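Local coordinates for protein cytochrome C' (Rhodopseudomonas palustris, PDB 1MQV) that carries a high-spin heme c that lacks a sixth iron ligand and transfers electrons, although its exact physiological function is not known, at residues Leu12-Glu17 / Ala45-Lys50; Lys39-Ile44 / Ala87-Ala92. The protein carries 3 engineered substitutions. All blocks are in the same frame, centred on the assembly; numbering follows the deposited sequence.

Contact 1. Residues Leu12-Glu17 / Ala45-Lys50; sequences LKQMGE and ADDSKK. With HEC (heme c), chain C.
Met15 and Asp47 meet in a buried helix-helix contact beside the heme, where helix 4-27 and helix 34-50 run nearly antiparallel (159°) in the four-helix bundle. The axes of the two segments stay 9.8 Å apart, a gap bridged by side chains. Those of Met15 and Asp47 lie alongside, running opposite ways, and Met15 CG lies tightly against Asp47 OD2, at 3.1 Å. In the thioether chain, chi2 (-131°) sets SD 3.9 Å from Ser48 OG, and chi3 (-88°) turns CE to 3.9 Å from the heme meso carbon CHC. Ser48 OG bonds instead to Ile44 O, one turn back. Farther out, the Gln14 amide stands almost perpendicular to the Asp47 carboxylate. Its NE2 is 3.7 Å from Asp47 OD1, too far to bond directly; a water takes the NE2 hydrogen at 3.1 Å and donates to Asp47 OD2. On the heme side, Leu12 CD2 sits 3.5 Å from the iron, consistent with a sixth site closed by hydrocarbon. Burial of the carboxylate beside thioether would tend to raise its pKa, while the water that donates to OD2 would partly offset this.

Contact 2. Residues Lys39-Ile44 / Ala87-Ala92; sequences KSLAAI and AAATAA
Ala92, whose N is bonded to Ala88 O at 2.9 Å within its helix, turns its methyl to Leu41. Across the interface the side chains that meet are all apolar, joining helix 34-50 and helix 75-95, two antiparallel members of the bundle whose segments are inclined at 154°. Their axes come within 8.3 Å, a close approach consistent with the small side chains of Ala89 and Ala92. Ala89 directs its CB toward the facing helix, and this methyl rests against backbone as well as side chain: CB is 3.5 Å from Leu41 O and 3.8 Å from Ile44 CG2. In Ile44 the CG2 methyl, anti to the backbone N, is the branch that meets the Ala89 methyl. Leu41 reaches along the other side of Ala89 toward the next turn. Its CG is anti to the carbonyl carbon (chi1 -68°), and both end methyls come to the Ala92 methyl from the same side, with CD1 3.8 Å and CD2 4.0 Å from Ala92 CB. CD1 also lies 3.7 Å from Ala92 O. Ile44 touches Met15 of helix 4-27 as well, while Ala92 packs on Val109 of helix 99-120, so the interface is part of the bundle's common core. With methyl groups and carbonyl oxygens as the meeting surfaces, cohesion probably comes mainly from dispersion and the burial of hydrocarbon, with little directional bonding.

How the contacts relate
Both contacts are buried and share helix 34-50, which contact 1 joins to helix 4-27 and contact 2 to helix 75-95. Their centres lie 10 Å apart, and they touch where Ala45 CB comes 3.5 Å from Thr90 OG1 and where Met15 SD approaches Ile44 O. Contact 1 lies nearer the centre of the chain and against the heme; its chemistry is mixed, running from thioether beside the heme to a buried carboxylate that water links to the exposed Gln14. Contact 2, farther along the bundle, joins apolar side chains, with methyls also against backbone carbonyl oxygens, and has its segment axes closer together. The difference is consistent with alanines facing leucine and isoleucine there, where contact 1 sets methionine against aspartate.

Contact 1. Residues Leu12-Glu17 / Ala45-Lys50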
ATOM      1  N   LEU A  12       2.239   4.716  -5.568  1.00 24.18           N
ATOM      2  CA  LEU A  12       2.798   3.517  -4.929  1.00 25.81           C
ATOM      3  C   LEU A  12       4.197   3.810  -4.422  1.00 30.60           C
ATOM      4  O   LEU A  12       4.630   3.238  -3.428  1.00 25.06           O
ATOM      5  CB  LEU A  12       2.795   2.314  -5.890  1.00 21.53           C
ATOM      6  CG  LEU A  12       1.391   1.833  -6.228  1.00 23.53           C
ATOM      7  CD1 LEU A  12       1.381   1.147  -7.593  1.00 28.84           C
ATOM      8  CD2 LEU A  12       0.932   0.809  -5.094  1.00 20.32           C
ATOM      9  N   LYS A  13       4.921   4.710  -5.093  1.00 23.96           N
ATOM     10  CA  LYS A  13       6.250   5.077  -4.611  1.00 26.38           C
ATOM     11  C   LYS A  13       6.076   5.763  -3.257  1.00 29.39           C
ATOM     12  O   LYS A  13       6.851   5.497  -2.313  1.00 29.90           O
ATOM     13  CB  LYS A  13       6.953   6.010  -5.621  1.00 24.42           C
ATOM     14  CG  LYS A  13       8.308   6.510  -5.167  1.00 34.29           C
ATOM     15  CD  LYS A  13       9.026   7.201  -6.341  1.00 29.08           C
ATOM     16  CE  LYS A  13      10.241   7.993  -5.874  1.00 62.34           C
ATOM     17  NZ  LYS A  13      11.142   7.200  -5.003  1.00 58.85           N
ATOM     18  N   GLN A  14       5.073   6.638  -3.146  1.00 19.44           N
ATOM     19  CA  GLN A  14       4.788   7.316  -1.868  1.00 22.42           C
ATOM     20  C   GLN A  14       4.439   6.260  -0.811  1.00 24.97           C
ATOM     21  O   GLN A  14       4.866   6.371   0.344  1.00 22.40           O
ATOM     22  CB  GLN A  14       3.581   8.289  -1.947  1.00 24.31           C
ATOM     23  CG  GLN A  14       3.574   9.313  -3.067  1.00 52.03           C
ATOM     24  CD  GLN A  14       2.200   9.968  -3.214  1.00 85.78           C
ATOM     25  OE1 GLN A  14       1.763  10.306  -4.326  1.00 46.78           O
ATOM     26  NE2 GLN A  14       1.510  10.149  -2.086  1.00 82.11           N
ATOM     27  N   MET A  15       3.656   5.248  -1.193  1.00 23.08           N
ATOM     28  CA  MET A  15       3.282   4.219  -0.211  1.00 25.84           C
ATOM     29  C   MET A  15       4.554   3.556   0.295  1.00 26.63           C
ATOM     30  O   MET A  15       4.717   3.346   1.506  1.00 21.75           O
ATOM     31  CB  MET A  15       2.340   3.168  -0.832  1.00 29.16           C
ATOM     32  CG  MET A  15       0.863   3.480  -0.747  1.00 42.85           C
ATOM     33  SD  MET A  15      -0.130   2.063  -0.113  1.00 36.14           S
ATOM     34  CE  MET A  15      -0.436   1.287  -1.597  1.00 32.40           C
ATOM     35  N   GLY A  16       5.466   3.236  -0.632  1.00 21.54           N
ATOM     36  CA  GLY A  16       6.739   2.637  -0.238  1.00 21.72           C
ATOM     37  C   GLY A  16       7.483   3.538   0.753  1.00 25.22           C
ATOM     38  O   GLY A  16       7.973   3.063   1.801  1.00 24.54           O
ATOM     39  N   GLU A  17       7.591   4.843   0.441  1.00 22.47           N
ATOM     40  CA  GLU A  17       8.261   5.769   1.354  1.00 21.63           C
ATOM     41  C   GLU A  17       7.558   5.843   2.726  1.00 19.98           C
ATOM     42  O   GLU A  17       8.213   5.998   3.747  1.00 21.90           O
ATOM     43  CB  GLU A  17       8.290   7.153   0.720  1.00 27.08           C
ATOM     44  CG  GLU A  17       9.110   7.100  -0.548  1.00 25.69           C
ATOM     45  CD  GLU A  17       8.911   8.295  -1.460  1.00 60.84           C
ATOM     46  OE1 GLU A  17       7.748   8.730  -1.649  1.00 68.79           O
ATOM     47  OE2 GLU A  17       9.923   8.783  -2.007  1.00 54.76           O
ATOM     48  N   ALA A  45      -3.583   4.492   3.789  1.00 18.62           N
ATOM     49  CA  ALA A  45      -5.040   4.375   3.614  1.00 22.59           C
ATOM     50  C   ALA A  45      -5.551   5.243   2.471  1.00 24.32           C
ATOM     51  O   ALA A  45      -6.349   4.788   1.661  1.00 23.19           O
ATOM     52  CB  ALA A  45      -5.798   4.729   4.912  1.00 25.78           C
ATOM     53  N   ASP A  46      -5.114   6.496   2.422  1.00 23.40           N
ATOM     54  CA  ASP A  46      -5.526   7.390   1.342  1.00 27.57           C
ATOM     55  C   ASP A  46      -5.066   6.899  -0.049  1.00 24.80           C
ATOM     56  O   ASP A  46      -5.836   6.983  -1.023  1.00 26.38           O
ATOM     57  CB  ASP A  46      -4.987   8.807   1.592  1.00 22.79           C
ATOM     58  CG  ASP A  46      -5.640   9.476   2.799  1.00 69.32           C
ATOM     59  OD1 ASP A  46      -6.766   9.074   3.168  1.00 82.08           O
ATOM     60  OD2 ASP A  46      -5.034  10.411   3.371  1.00 47.62           O
ATOM     61  N   ASP A  47      -3.829   6.413  -0.152  1.00 21.95           N
ATOM     62  CA  ASP A  47      -3.298   5.925  -1.440  1.00 20.21           C
ATOM     63  C   ASP A  47      -4.097   4.729  -1.891  1.00 29.17           C
ATOM     64  O   ASP A  47      -4.422   4.593  -3.070  1.00 20.57           O
ATOM     65  CB  ASP A  47      -1.821   5.538  -1.336  1.00 26.05           C
ATOM     66  CG  ASP A  47      -0.918   6.723  -1.018  1.00 33.23           C
ATOM     67  OD1 ASP A  47      -1.344   7.880  -1.216  1.00 33.46           O
ATOM     68  OD2 ASP A  47       0.217   6.490  -0.571  1.00 35.44           O
ATOM     69  N   SER A  48      -4.466   3.869  -0.942  1.00 25.68           N
ATOM     70  CA  SER A  48      -5.229   2.675  -1.284  1.00 20.68           C
ATOM     71  C   SER A  48      -6.662   2.994  -1.741  1.00 18.23           C
ATOM     72  O   SER A  48      -7.321   2.149  -2.371  1.00 22.75           O
ATOM     73  CB  SER A  48      -5.246   1.718  -0.061  1.00 20.17           C
ATOM     74  OG  SER A  48      -3.920   1.296   0.242  1.00 22.23           O
ATOM     75  N   LYS A  49      -7.156   4.187  -1.415  1.00 22.21           N
ATOM     76  CA  LYS A  49      -8.499   4.554  -1.839  1.00 20.28           C
ATOM     77  C   LYS A  49      -8.444   5.209  -3.223  1.00 25.88           C
ATOM     78  O   LYS A  49      -9.437   5.261  -3.939  1.00 22.88           O
ATOM     79  CB  LYS A  49      -9.135   5.480  -0.830  1.00 26.72           C
ATOM     80  CG  LYS A  49      -9.534   4.787   0.435  1.00 23.98           C
ATOM     81  CD  LYS A  49      -9.883   5.819   1.515  1.00 26.83           C
ATOM     82  CE  LYS A  49     -10.695   5.155   2.614  1.00 32.25           C
ATOM     83  NZ  LYS A  49     -10.860   6.154   3.716  1.00 46.06           N
ATOM     84  N   LYS A  50      -7.266   5.666  -3.598  1.00 23.78           N
ATOM     85  CA  LYS A  50      -7.089   6.305  -4.897  1.00 27.16           C
ATOM     86  C   LYS A  50      -6.710   5.306  -5.972  1.00 27.78           C
ATOM     87  O   LYS A  50      -7.166   5.423  -7.109  1.00 25.94           O
ATOM     88  CB  LYS A  50      -5.989   7.367  -4.805  1.00 25.23           C
ATOM     89  CG  LYS A  50      -6.365   8.583  -3.976  1.00 36.16           C
ATOM     90  CD  LYS A  50      -5.206   9.575  -3.978  1.00 36.47           C
ATOM     91  CE  LYS A  50      -5.452  10.676  -2.945  1.00 91.08           C
ATOM     92  NZ  LYS A  50      -4.304  11.618  -2.781  1.00 62.49           N
TER
HETATM   93 FE   HEC C 150       2.569  -2.177  -4.444  1.00 22.98          FE
HETATM   94  CHA HEC C 150       4.181  -1.169  -7.222  1.00 30.81           C
HETATM   95  CHB HEC C 150       4.857  -0.504  -2.528  1.00 25.45           C
HETATM   96  CHC HEC C 150       0.584  -2.515  -1.723  1.00 25.38           C
HETATM   97  CHD HEC C 150      -0.050  -3.521  -6.402  1.00 19.77           C
HETATM   98  NA  HEC C 150       4.241  -1.042  -4.816  1.00 20.82           N
HETATM   99  C1A HEC C 150       4.718  -0.755  -6.059  1.00 24.93           C
HETATM  100  C2A HEC C 150       5.881   0.041  -5.928  1.00 19.12           C
HETATM  101  C3A HEC C 150       6.137   0.237  -4.566  1.00 21.06           C
HETATM  102  C4A HEC C 150       5.062  -0.463  -3.897  1.00 18.34           C
HETATM  103  CMA HEC C 150       7.213   0.940  -3.800  1.00 23.52           C
HETATM  104  CAA HEC C 150       6.757   0.516  -7.081  1.00 24.96           C
HETATM  105  CBA HEC C 150       6.251   1.852  -7.577  1.00 17.59           C
HETATM  106  CGA HEC C 150       7.212   2.470  -8.602  1.00 30.40           C
HETATM  107  O1A HEC C 150       7.972   3.360  -8.209  1.00 26.20           O
HETATM  108  O2A HEC C 150       7.190   2.052  -9.776  1.00 28.51           O
HETATM  109  NB  HEC C 150       2.707  -1.659  -2.575  1.00 19.58           N
HETATM  110  C1B HEC C 150       3.767  -1.085  -1.894  1.00 23.23           C
HETATM  111  C2B HEC C 150       3.588  -1.081  -0.425  1.00 28.20           C
HETATM  112  C3B HEC C 150       2.397  -1.651  -0.199  1.00 21.32           C
HETATM  113  C4B HEC C 150       1.829  -1.979  -1.540  1.00 18.90           C
HETATM  114  CMB HEC C 150       4.653  -0.546   0.581  1.00 20.99           C
HETATM  115  CAB HEC C 150       1.744  -1.927   1.080  1.00 21.14           C
HETATM  116  CBB HEC C 150       1.598  -0.972   2.097  1.00 23.49           C
HETATM  117  NC  HEC C 150       0.668  -2.793  -4.152  1.00 24.39           N
HETATM  118  C1C HEC C 150      -0.003  -2.897  -2.934  1.00 22.03           C
HETATM  119  C2C HEC C 150      -1.263  -3.518  -3.078  1.00 22.29           C
HETATM  120  C3C HEC C 150      -1.478  -3.847  -4.391  1.00 22.42           C
HETATM  121  C4C HEC C 150      -0.220  -3.374  -5.046  1.00 18.51           C
HETATM  122  CMC HEC C 150      -2.186  -3.962  -1.894  1.00 18.74           C
HETATM  123  CAC HEC C 150      -2.540  -4.558  -5.090  1.00 22.13           C
HETATM  124  CBC HEC C 150      -3.875  -4.587  -4.472  1.00 20.89           C
HETATM  125  ND  HEC C 150       2.107  -2.355  -6.415  1.00 21.45           N
HETATM  126  C1D HEC C 150       1.102  -3.015  -7.076  1.00 17.95           C
HETATM  127  C2D HEC C 150       1.333  -3.048  -8.536  1.00 25.06           C
HETATM  128  C3D HEC C 150       2.524  -2.390  -8.724  1.00 15.91           C
HETATM  129  C4D HEC C 150       3.002  -1.934  -7.420  1.00 31.97           C
HETATM  130  CMD HEC C 150       0.233  -3.501  -9.541  1.00 23.54           C
HETATM  131  CAD HEC C 150       3.162  -2.090 -10.163  1.00 20.21           C
HETATM  132  CBD HEC C 150       2.644  -0.664 -10.521  1.00 18.57           C
HETATM  133  CGD HEC C 150       3.000  -0.331 -11.967  1.00 23.04           C
HETATM  134  O1D HEC C 150       4.157  -0.613 -12.308  1.00 23.67           O
HETATM  135  O2D HEC C 150       2.142   0.178 -12.717  1.00 28.62           O
HETATM  136  O   HOH W   1       1.672   8.325   0.377  1.00 44.99           O

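Contact 2. Residues Lys39-Ile44 / Ala87-Ala92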
ATOM      1  N   LYS A  39       0.921   9.387  10.503  1.00 19.67           N
ATOM      2  CA  LYS A  39       1.062  10.015   9.174  1.00 22.89           C
ATOM      3  C   LYS A  39       1.232   8.940   8.071  1.00 26.41           C
ATOM      4  O   LYS A  39       0.595   9.010   7.003  1.00 23.17           O
ATOM      5  CB  LYS A  39       2.244  10.971   9.208  1.00 24.55           C
ATOM      6  CG  LYS A  39       2.615  11.659   7.892  1.00 22.07           C
ATOM      7  CD  LYS A  39       3.771  12.592   8.129  1.00 26.03           C
ATOM      8  CE  LYS A  39       4.281  13.208   6.827  1.00 32.55           C
ATOM      9  NZ  LYS A  39       3.319  14.169   6.251  1.00 40.52           N
ATOM     10  N   SER A  40       2.084   7.945   8.335  1.00 25.05           N
ATOM     11  CA  SER A  40       2.320   6.853   7.394  1.00 21.88           C
ATOM     12  C   SER A  40       1.080   6.023   7.197  1.00 23.53           C
ATOM     13  O   SER A  40       0.773   5.658   6.086  1.00 22.47           O
ATOM     14  CB  SER A  40       3.456   5.910   7.874  1.00 16.81           C
ATOM     15  OG  SER A  40       4.707   6.587   7.854  1.00 25.97           O
ATOM     16  N   LEU A  41       0.359   5.695   8.274  1.00 19.44           N
ATOM     17  CA  LEU A  41      -0.817   4.874   8.090  1.00 18.80           C
ATOM     18  C   LEU A  41      -1.893   5.633   7.300  1.00 20.78           C
ATOM     19  O   LEU A  41      -2.617   5.057   6.489  1.00 21.26           O
ATOM     20  CB  LEU A  41      -1.358   4.455   9.463  1.00 21.39           C
ATOM     21  CG  LEU A  41      -0.421   3.496  10.186  1.00 21.19           C
ATOM     22  CD1 LEU A  41      -0.935   3.266  11.625  1.00 28.34           C
ATOM     23  CD2 LEU A  41      -0.439   2.156   9.446  1.00 23.99           C
ATOM     24  N   ALA A  42      -1.994   6.930   7.535  1.00 19.45           N
ATOM     25  CA  ALA A  42      -3.008   7.730   6.865  1.00 20.22           C
ATOM     26  C   ALA A  42      -2.674   7.765   5.369  1.00 23.01           C
ATOM     27  O   ALA A  42      -3.563   7.648   4.527  1.00 23.68           O
ATOM     28  CB  ALA A  42      -3.035   9.145   7.456  1.00 28.75           C
ATOM     29  N   ALA A  43      -1.390   7.879   5.043  1.00 22.56           N
ATOM     30  CA  ALA A  43      -0.986   7.922   3.618  1.00 23.73           C
ATOM     31  C   ALA A  43      -1.302   6.613   2.944  1.00 26.45           C
ATOM     32  O   ALA A  43      -1.844   6.587   1.828  1.00 25.00           O
ATOM     33  CB  ALA A  43       0.467   8.181   3.487  1.00 25.39           C
ATOM     34  N   ILE A  44      -0.963   5.512   3.617  1.00 23.70           N
ATOM     35  CA  ILE A  44      -1.251   4.182   3.074  1.00 18.92           C
ATOM     36  C   ILE A  44      -2.757   4.071   2.829  1.00 21.53           C
ATOM     37  O   ILE A  44      -3.177   3.630   1.750  1.00 20.91           O
ATOM     38  CB  ILE A  44      -0.730   3.063   4.052  1.00 17.14           C
ATOM     39  CG1 ILE A  44       0.794   3.037   4.041  1.00 27.26           C
ATOM     40  CG2 ILE A  44      -1.289   1.679   3.647  1.00 22.85           C
ATOM     41  CD1 ILE A  44       1.401   2.208   5.214  1.00 23.05           C
ATOM     42  N   ALA A  87      -8.626  -0.486   4.694  1.00 19.48           N
ATOM     43  CA  ALA A  87      -9.285  -0.763   5.974  1.00 21.79           C
ATOM     44  C   ALA A  87      -8.291  -1.206   7.068  1.00 21.39           C
ATOM     45  O   ALA A  87      -8.498  -0.911   8.241  1.00 22.22           O
ATOM     46  CB  ALA A  87     -10.340  -1.815   5.774  1.00 25.12           C
ATOM     47  N   ALA A  88      -7.232  -1.914   6.700  1.00 18.05           N
ATOM     48  CA  ALA A  88      -6.225  -2.326   7.686  1.00 22.92           C
ATOM     49  C   ALA A  88      -5.470  -1.105   8.223  1.00 25.33           C
ATOM     50  O   ALA A  88      -5.258  -0.969   9.443  1.00 20.27           O
ATOM     51  CB  ALA A  88      -5.238  -3.349   7.045  1.00 19.10           C
ATOM     52  N   ALA A  89      -5.062  -0.194   7.328  1.00 20.90           N
ATOM     53  CA  ALA A  89      -4.339   0.953   7.785  1.00 17.29           C
ATOM     54  C   ALA A  89      -5.226   1.848   8.601  1.00 23.71           C
ATOM     55  O   ALA A  89      -4.769   2.464   9.576  1.00 21.92           O
ATOM     56  CB  ALA A  89      -3.713   1.768   6.574  1.00 16.41           C
ATOM     57  N   THR A  90      -6.492   1.942   8.207  1.00 21.14           N
ATOM     58  CA  THR A  90      -7.411   2.761   8.963  1.00 27.47           C
ATOM     59  C   THR A  90      -7.645   2.179  10.348  1.00 20.44           C
ATOM     60  O   THR A  90      -7.722   2.921  11.337  1.00 26.10           O
ATOM     61  CB  THR A  90      -8.741   2.919   8.199  1.00 27.64           C
ATOM     62  OG1 THR A  90      -8.462   3.642   6.989  1.00 28.06           O
ATOM     63  CG2 THR A  90      -9.750   3.697   9.025  1.00 32.84           C
ATOM     64  N   ALA A  91      -7.756   0.868  10.442  1.00 20.53           N
ATOM     65  CA  ALA A  91      -7.958   0.262  11.769  1.00 25.97           C
ATOM     66  C   ALA A  91      -6.673   0.429  12.612  1.00 30.65           C
ATOM     67  O   ALA A  91      -6.720   0.654  13.821  1.00 23.83           O
ATOM     68  CB  ALA A  91      -8.339  -1.210  11.614  1.00 23.31           C
ATOM     69  N   ALA A  92      -5.519   0.354  11.970  1.00 20.64           N
ATOM     70  CA  ALA A  92      -4.255   0.504  12.680  1.00 18.87           C
ATOM     71  C   ALA A  92      -4.052   1.912  13.270  1.00 22.36           C
ATOM     72  O   ALA A  92      -3.301   2.066  14.233  1.00 25.90           O
ATOM     73  CB  ALA A  92      -3.048   0.103  11.736  1.00 20.31           C
TER